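Local coordinates for 4'-phospho-dehydrooxetanocin synthase (Bacillus megaterium, PDB 5UL3), which catalyses the oxidative ring contraction of dAMP to an oxetane aldehyde in oxetanocin A biosynthesis, using cobalamin, a [4Fe-4S] cluster and S-adenosylmethionine, at residues K616-N619 / P620-K624; K699-R702 / D703-A706. One frame throughout, in Å; residues are numbered along the deposited sequence.

Interaction 1. Residues K616-N619 / P620-K624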
ATOM      1  N   LYS A 616       5.802   8.993  20.119  1.00 39.21           N
ATOM      2  CA  LYS A 616       5.331   7.616  20.046  1.00 43.85           C
ATOM      3  C   LYS A 616       5.427   6.904  21.388  1.00 44.67           C
ATOM      4  O   LYS A 616       4.645   5.985  21.654  1.00 46.08           O
ATOM      5  CB  LYS A 616       6.131   6.843  18.999  1.00 42.75           C
ATOM      6  CG  LYS A 616       5.925   7.313  17.577  1.00 53.39           C
ATOM      7  CD  LYS A 616       6.677   6.427  16.585  1.00 65.14           C
ATOM      8  CE  LYS A 616       6.605   7.008  15.174  1.00 71.61           C
ATOM      9  NZ  LYS A 616       7.330   6.175  14.177  1.00 98.12           N
ATOM     10  N   VAL A 617       6.375   7.299  22.242  1.00 42.87           N
ATOM     11  CA  VAL A 617       6.686   6.545  23.448  1.00 34.83           C
ATOM     12  C   VAL A 617       6.550   7.382  24.718  1.00 38.62           C
ATOM     13  O   VAL A 617       6.968   6.946  25.785  1.00 40.43           O
ATOM     14  CB  VAL A 617       8.091   5.910  23.362  1.00 40.40           C
ATOM     15  CG1 VAL A 617       8.179   4.961  22.167  1.00 44.56           C
ATOM     16  CG2 VAL A 617       9.157   6.979  23.260  1.00 40.61           C
ATOM     17  N   ALA A 618       5.942   8.557  24.635  1.00 35.43           N
ATOM     18  CA  ALA A 618       5.866   9.448  25.781  1.00 33.57           C
ATOM     19  C   ALA A 618       4.679   9.105  26.684  1.00 37.45           C
ATOM     20  O   ALA A 618       3.702   8.483  26.265  1.00 34.54           O
ATOM     21  CB  ALA A 618       5.758  10.909  25.319  1.00 33.37           C
ATOM     22  N   ASN A 619       4.764   9.561  27.940  1.00 37.45           N
ATOM     23  CA  ASN A 619       3.670   9.423  28.893  1.00 33.70           C
ATOM     24  C   ASN A 619       2.512  10.310  28.442  1.00 30.82           C
ATOM     25  O   ASN A 619       2.674  11.150  27.550  1.00 35.45           O
ATOM     26  CB  ASN A 619       4.161   9.736  30.323  1.00 34.81           C
ATOM     27  CG  ASN A 619       4.329  11.244  30.626  1.00 36.45           C
ATOM     28  OD1 ASN A 619       3.521  12.092  30.236  1.00 36.79           O
ATOM     29  ND2 ASN A 619       5.369  11.561  31.379  1.00 34.66           N
ATOM     30  N   PRO A 620       1.316  10.140  29.030  1.00 27.35           N
ATOM     31  CA  PRO A 620       0.142  10.847  28.492  1.00 30.70           C
ATOM     32  C   PRO A 620       0.292  12.353  28.471  1.00 33.89           C
ATOM     33  O   PRO A 620      -0.118  13.012  27.509  1.00 31.82           O
ATOM     34  CB  PRO A 620      -0.986  10.399  29.432  1.00 31.77           C
ATOM     35  CG  PRO A 620      -0.565   9.011  29.856  1.00 32.99           C
ATOM     36  CD  PRO A 620       0.931   9.100  30.011  1.00 35.47           C
ATOM     37  N   ARG A 621       0.884  12.922  29.514  1.00 31.85           N
ATOM     38  CA  ARG A 621       0.996  14.369  29.597  1.00 29.41           C
ATOM     39  C   ARG A 621       2.058  14.896  28.631  1.00 29.47           C
ATOM     40  O   ARG A 621       1.851  15.923  27.976  1.00 32.78           O
ATOM     41  CB  ARG A 621       1.294  14.754  31.053  1.00 27.15           C
ATOM     42  CG  ARG A 621       1.333  16.243  31.337  1.00 37.02           C
ATOM     43  CD  ARG A 621       1.357  16.480  32.863  1.00 32.02           C
ATOM     44  NE  ARG A 621       1.544  17.887  33.230  1.00 34.41           N
ATOM     45  CZ  ARG A 621       0.575  18.794  33.274  1.00 38.12           C
ATOM     46  NH1 ARG A 621      -0.670  18.465  32.948  1.00 33.19           N
ATOM     47  NH2 ARG A 621       0.848  20.039  33.644  1.00 34.97           N
ATOM     48  N   GLU A 622       3.206  14.212  28.535  1.00 30.18           N
ATOM     49  CA  GLU A 622       4.219  14.598  27.555  1.00 30.23           C
ATOM     50  C   GLU A 622       3.724  14.366  26.131  1.00 32.92           C
ATOM     51  O   GLU A 622       4.047  15.145  25.222  1.00 31.66           O
ATOM     52  CB  GLU A 622       5.520  13.815  27.791  1.00 26.59           C
ATOM     53  CG  GLU A 622       6.259  14.197  29.096  1.00 28.14           C
ATOM     54  CD  GLU A 622       7.700  13.699  29.133  1.00 33.66           C
ATOM     55  OE1 GLU A 622       8.229  13.308  28.071  1.00 35.82           O
ATOM     56  OE2 GLU A 622       8.319  13.717  30.228  1.00 33.89           O
ATOM     57  N   LYS A 623       2.932  13.312  25.925  1.00 30.37           N
ATOM     58  CA  LYS A 623       2.386  13.054  24.595  1.00 29.31           C
ATOM     59  C   LYS A 623       1.595  14.247  24.099  1.00 30.43           C
ATOM     60  O   LYS A 623       1.760  14.689  22.954  1.00 32.19           O
ATOM     61  CB  LYS A 623       1.509  11.800  24.619  1.00 32.48           C
ATOM     62  CG  LYS A 623       2.085  10.637  23.855  1.00 47.37           C
ATOM     63  CD  LYS A 623       0.993   9.660  23.432  1.00 44.32           C
ATOM     64  CE  LYS A 623       1.581   8.425  22.780  1.00 50.14           C
ATOM     65  NZ  LYS A 623       2.250   7.537  23.780  1.00 55.40           N
ATOM     66  N   LYS A 624       0.749  14.811  24.963  1.00 28.21           N
ATOM     67  CA  LYS A 624      -0.048  15.954  24.547  1.00 30.97           C
ATOM     68  C   LYS A 624       0.825  17.185  24.320  1.00 31.18           C
ATOM     69  O   LYS A 624       0.565  17.968  23.402  1.00 31.09           O
ATOM     70  CB  LYS A 624      -1.157  16.206  25.568  1.00 36.40           C
ATOM     71  CG  LYS A 624      -2.109  15.011  25.663  1.00 42.54           C
ATOM     72  CD  LYS A 624      -3.234  15.193  26.681  1.00 48.24           C
ATOM     73  CE  LYS A 624      -4.275  14.049  26.585  1.00 43.82           C
ATOM     74  NZ  LYS A 624      -3.868  12.696  27.157  1.00 40.68           N
TER
HETATM   75  O   HOH W   1       7.494  10.556  28.422  1.00 38.06           O
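N619 caps the N-terminus of helix 620-648, its side chain folding over the first turn to meet the backbone amides of R621 and E622. This N-cap sits where helix 588-617 ends and the chain turns within two residues into the next helix. The peptide link itself holds CB of N619 3.3 Å from CD of P620; beyond it, a chi1 of 77° tucks CG over the main chain, and this swings the amide back over the helix start. OD1 does the capping. It takes the N-H of E622 at 2.7 Å in a nearly straight bond (175°), the donor standing somewhat above the amide carbonyl plane, whereas the bond from R621 N to the same OD1 is weak and strongly bent. ND2, the other branch, rests beside CG of E622 at 3.6 Å. E622 crosses the asparagine at roughly a right angle; its OE2 is held by T714, and a water that accepts from N619 N donates weakly to its OE1. One residue before the cap, CB of A618 packs on CB of E622 at 3.8 Å. The first regular backbone bond of the new helix runs from K623 N to N619 O (2.7 Å), one residue after the two amides taken by the asparagine side chain. K623 also reaches back along the linker: its chain bends at the last torsion (chi4 73°), bringing the ammonium round to the carbonyl of A618, where NZ lies 3.0 Å from O, approaching a lone pair within the plane of the carbonyl.

Interaction 2. Residues K699-R702 / D703-A706. With EDO (1,2-ethanediol), chain B; EDO (1,2-ethanediol), chain K.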
ATOM      1  N   LYS A 699      10.557  30.593  17.632  1.00 28.83           N
ATOM      2  CA  LYS A 699       9.776  30.838  18.839  1.00 33.85           C
ATOM      3  C   LYS A 699       9.191  29.540  19.376  1.00 30.75           C
ATOM      4  O   LYS A 699       9.240  29.272  20.585  1.00 29.63           O
ATOM      5  CB  LYS A 699       8.669  31.854  18.554  1.00 36.85           C
ATOM      6  CG  LYS A 699       7.758  32.102  19.744  1.00 43.41           C
ATOM      7  CD  LYS A 699       7.026  33.425  19.627  1.00 53.36           C
ATOM      8  CE  LYS A 699       6.266  33.737  20.908  1.00 61.58           C
ATOM      9  NZ  LYS A 699       5.206  32.723  21.165  1.00 64.20           N
ATOM     10  N   LEU A 700       8.641  28.715  18.484  1.00 30.33           N
ATOM     11  CA  LEU A 700       8.166  27.393  18.881  1.00 28.50           C
ATOM     12  C   LEU A 700       9.284  26.560  19.494  1.00 29.62           C
ATOM     13  O   LEU A 700       9.110  25.941  20.548  1.00 28.59           O
ATOM     14  CB  LEU A 700       7.570  26.672  17.666  1.00 26.11           C
ATOM     15  CG  LEU A 700       7.283  25.176  17.831  1.00 28.36           C
ATOM     16  CD1 LEU A 700       6.294  24.974  18.961  1.00 31.20           C
ATOM     17  CD2 LEU A 700       6.757  24.523  16.499  1.00 24.35           C
ATOM     18  N   LEU A 701      10.440  26.516  18.841  1.00 27.93           N
ATOM     19  CA  LEU A 701      11.483  25.621  19.313  1.00 24.78           C
ATOM     20  C   LEU A 701      12.137  26.138  20.594  1.00 22.96           C
ATOM     21  O   LEU A 701      12.711  25.340  21.345  1.00 25.79           O
ATOM     22  CB  LEU A 701      12.510  25.387  18.203  1.00 27.45           C
ATOM     23  CG  LEU A 701      11.946  24.645  16.971  1.00 26.21           C
ATOM     24  CD1 LEU A 701      13.028  24.425  15.934  1.00 27.44           C
ATOM     25  CD2 LEU A 701      11.306  23.292  17.384  1.00 26.68           C
ATOM     26  N   ARG A 702      12.037  27.445  20.871  1.00 31.06           N
ATOM     27  CA  ARG A 702      12.477  27.946  22.172  1.00 32.84           C
ATOM     28  C   ARG A 702      11.573  27.439  23.291  1.00 32.94           C
ATOM     29  O   ARG A 702      12.053  27.159  24.394  1.00 28.98           O
ATOM     30  CB  ARG A 702      12.523  29.481  22.168  1.00 32.94           C
ATOM     31  CG  ARG A 702      13.605  30.096  21.279  1.00 34.43           C
ATOM     32  CD  ARG A 702      15.028  29.697  21.702  1.00 36.06           C
ATOM     33  NE  ARG A 702      16.024  30.294  20.810  1.00 31.94           N
ATOM     34  CZ  ARG A 702      17.327  30.048  20.856  1.00 32.53           C
ATOM     35  NH1 ARG A 702      17.825  29.234  21.779  1.00 32.35           N
ATOM     36  NH2 ARG A 702      18.141  30.631  19.987  1.00 37.93           N
ATOM     37  N   ASP A 703      10.266  27.303  23.029  1.00 26.46           N
ATOM     38  CA  ASP A 703       9.393  26.649  24.001  1.00 31.72           C
ATOM     39  C   ASP A 703       9.767  25.181  24.180  1.00 29.45           C
ATOM     40  O   ASP A 703       9.767  24.675  25.307  1.00 27.84           O
ATOM     41  CB  ASP A 703       7.918  26.768  23.589  1.00 33.35           C
ATOM     42  CG  ASP A 703       7.356  28.179  23.766  1.00 44.78           C
ATOM     43  OD1 ASP A 703       7.891  28.960  24.578  1.00 44.89           O
ATOM     44  OD2 ASP A 703       6.348  28.497  23.101  1.00 51.21           O
ATOM     45  N   VAL A 704      10.057  24.471  23.079  1.00 28.98           N
ATOM     46  CA  VAL A 704      10.483  23.075  23.168  1.00 28.15           C
ATOM     47  C   VAL A 704      11.752  22.964  24.003  1.00 30.06           C
ATOM     48  O   VAL A 704      11.888  22.085  24.866  1.00 26.68           O
ATOM     49  CB  VAL A 704      10.706  22.480  21.762  1.00 29.18           C
ATOM     50  CG1 VAL A 704      11.167  21.014  21.872  1.00 22.89           C
ATOM     51  CG2 VAL A 704       9.450  22.605  20.915  1.00 23.97           C
ATOM     52  N   GLU A 705      12.708  23.848  23.727  1.00 24.56           N
ATOM     53  CA  GLU A 705      13.979  23.851  24.440  1.00 23.72           C
ATOM     54  C   GLU A 705      13.764  24.090  25.932  1.00 22.64           C
ATOM     55  O   GLU A 705      14.323  23.377  26.775  1.00 25.43           O
ATOM     56  CB  GLU A 705      14.884  24.923  23.823  1.00 25.05           C
ATOM     57  CG  GLU A 705      16.174  25.187  24.608  1.00 31.58           C
ATOM     58  CD  GLU A 705      16.970  26.360  24.049  1.00 28.13           C
ATOM     59  OE1 GLU A 705      16.385  27.434  23.804  1.00 29.69           O
ATOM     60  OE2 GLU A 705      18.189  26.195  23.841  1.00 32.17           O
ATOM     61  N   ALA A 706      12.943  25.087  26.274  1.00 25.97           N
ATOM     62  CA  ALA A 706      12.679  25.383  27.680  1.00 30.29           C
ATOM     63  C   ALA A 706      11.957  24.231  28.359  1.00 32.13           C
ATOM     64  O   ALA A 706      12.271  23.880  29.503  1.00 28.47           O
ATOM     65  CB  ALA A 706      11.868  26.670  27.805  1.00 33.06           C
TER
HETATM   66  C1  EDO B 827       3.952  29.989  19.916  1.00 62.94           C
HETATM   67  O1  EDO B 827       4.396  31.026  19.034  1.00 58.58           O
HETATM   68  C2  EDO B 827       5.079  28.984  20.104  1.00 51.29           C
HETATM   69  O2  EDO B 827       4.620  27.883  20.897  1.00 58.21           O
HETATM   70  C1  EDO K 810       7.571  28.469  27.847  1.00 64.52           C
HETATM   71  O1  EDO K 810       8.810  29.048  27.426  1.00 69.84           O
HETATM   72  C2  EDO K 810       7.661  26.952  27.730  1.00 47.98           C
HETATM   73  O2  EDO K 810       8.369  26.408  28.852  1.00 45.52           O
HETATM   74  O   HOH W   2       9.158  30.951  22.708  1.00 38.84           O
HETATM   75  O   HOH W   3      14.500  28.407  25.242  1.00 31.53           O
HETATM   76  O   HOH W   4      19.830  28.270  23.603  1.00 41.79           O
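OE1 of E705 is gripped by the NH1 of R702 at 3.1 Å and by a water at 2.6 Å, the water also donating to the backbone O of R702. This is an i to i+3 salt bridge on the side of helix 683-709 that borders helix 720-730, in the C-terminal helix bundle. The two side chains run side by side in the same direction. NH1 meets OE1 on its syn side, the oxygen lying almost in the guanidinium plane, and the two flat groups are tilted 32° from each other. A second water bridges the same pair, donating to OE2 of E705 and accepting weakly from NH1. The bend at chi2 of R702 (-61°) brings CD to 3.4 Å from OE1 of E705 and lets the arginine run out beside the glutamate. At the far side of the guanidinium NH2 pairs with E698, one turn earlier, and F729 adds a cation-pi contact, so the arginine is held between two acidic residues of its own helix and an aromatic side chain of helix 720-730. A different face carries D703, whose carboxylate receives a hydroxyl from each of two ethanediol molecules, probably from the crystallisation liquor: O1 of one at OD1, O2 of the other at OD2 (2.9 Å). O1 of that second molecule accepts a weak bond from K699 NZ, and the diol so spans K699 and D703, whose charged atoms do not touch. On the inward side L701 and V704 lie side by side, their methyls CD2 and CG2 4.0 Å apart; L701 packs on W728 and F729, while L700 and V704 meet helix 620-648. The backbone keeps its regular helical bonds, among them E705 N to L701 O at 2.8 Å.

Overall arrangement
Interaction 1 comes first along the chain, at the turn joining helix 588-617 to helix 620-648; interaction 2 follows on helix 683-709. Their centres are about 17 Å apart, with nearest atoms about 10 Å apart, so the two do not touch. Helix 620-648 relates them: residues 620-624 form its first turn, and further along it T632, H633, I636 and Y629 receive L700 and V704 of interaction 2. Both lie on the same side of the chain's centre and away from the cofactor and substrate sites. Interaction 1 caps the start of helix 620-648, and interaction 2 belongs to a later helix that packs against it within the C-terminal helical region.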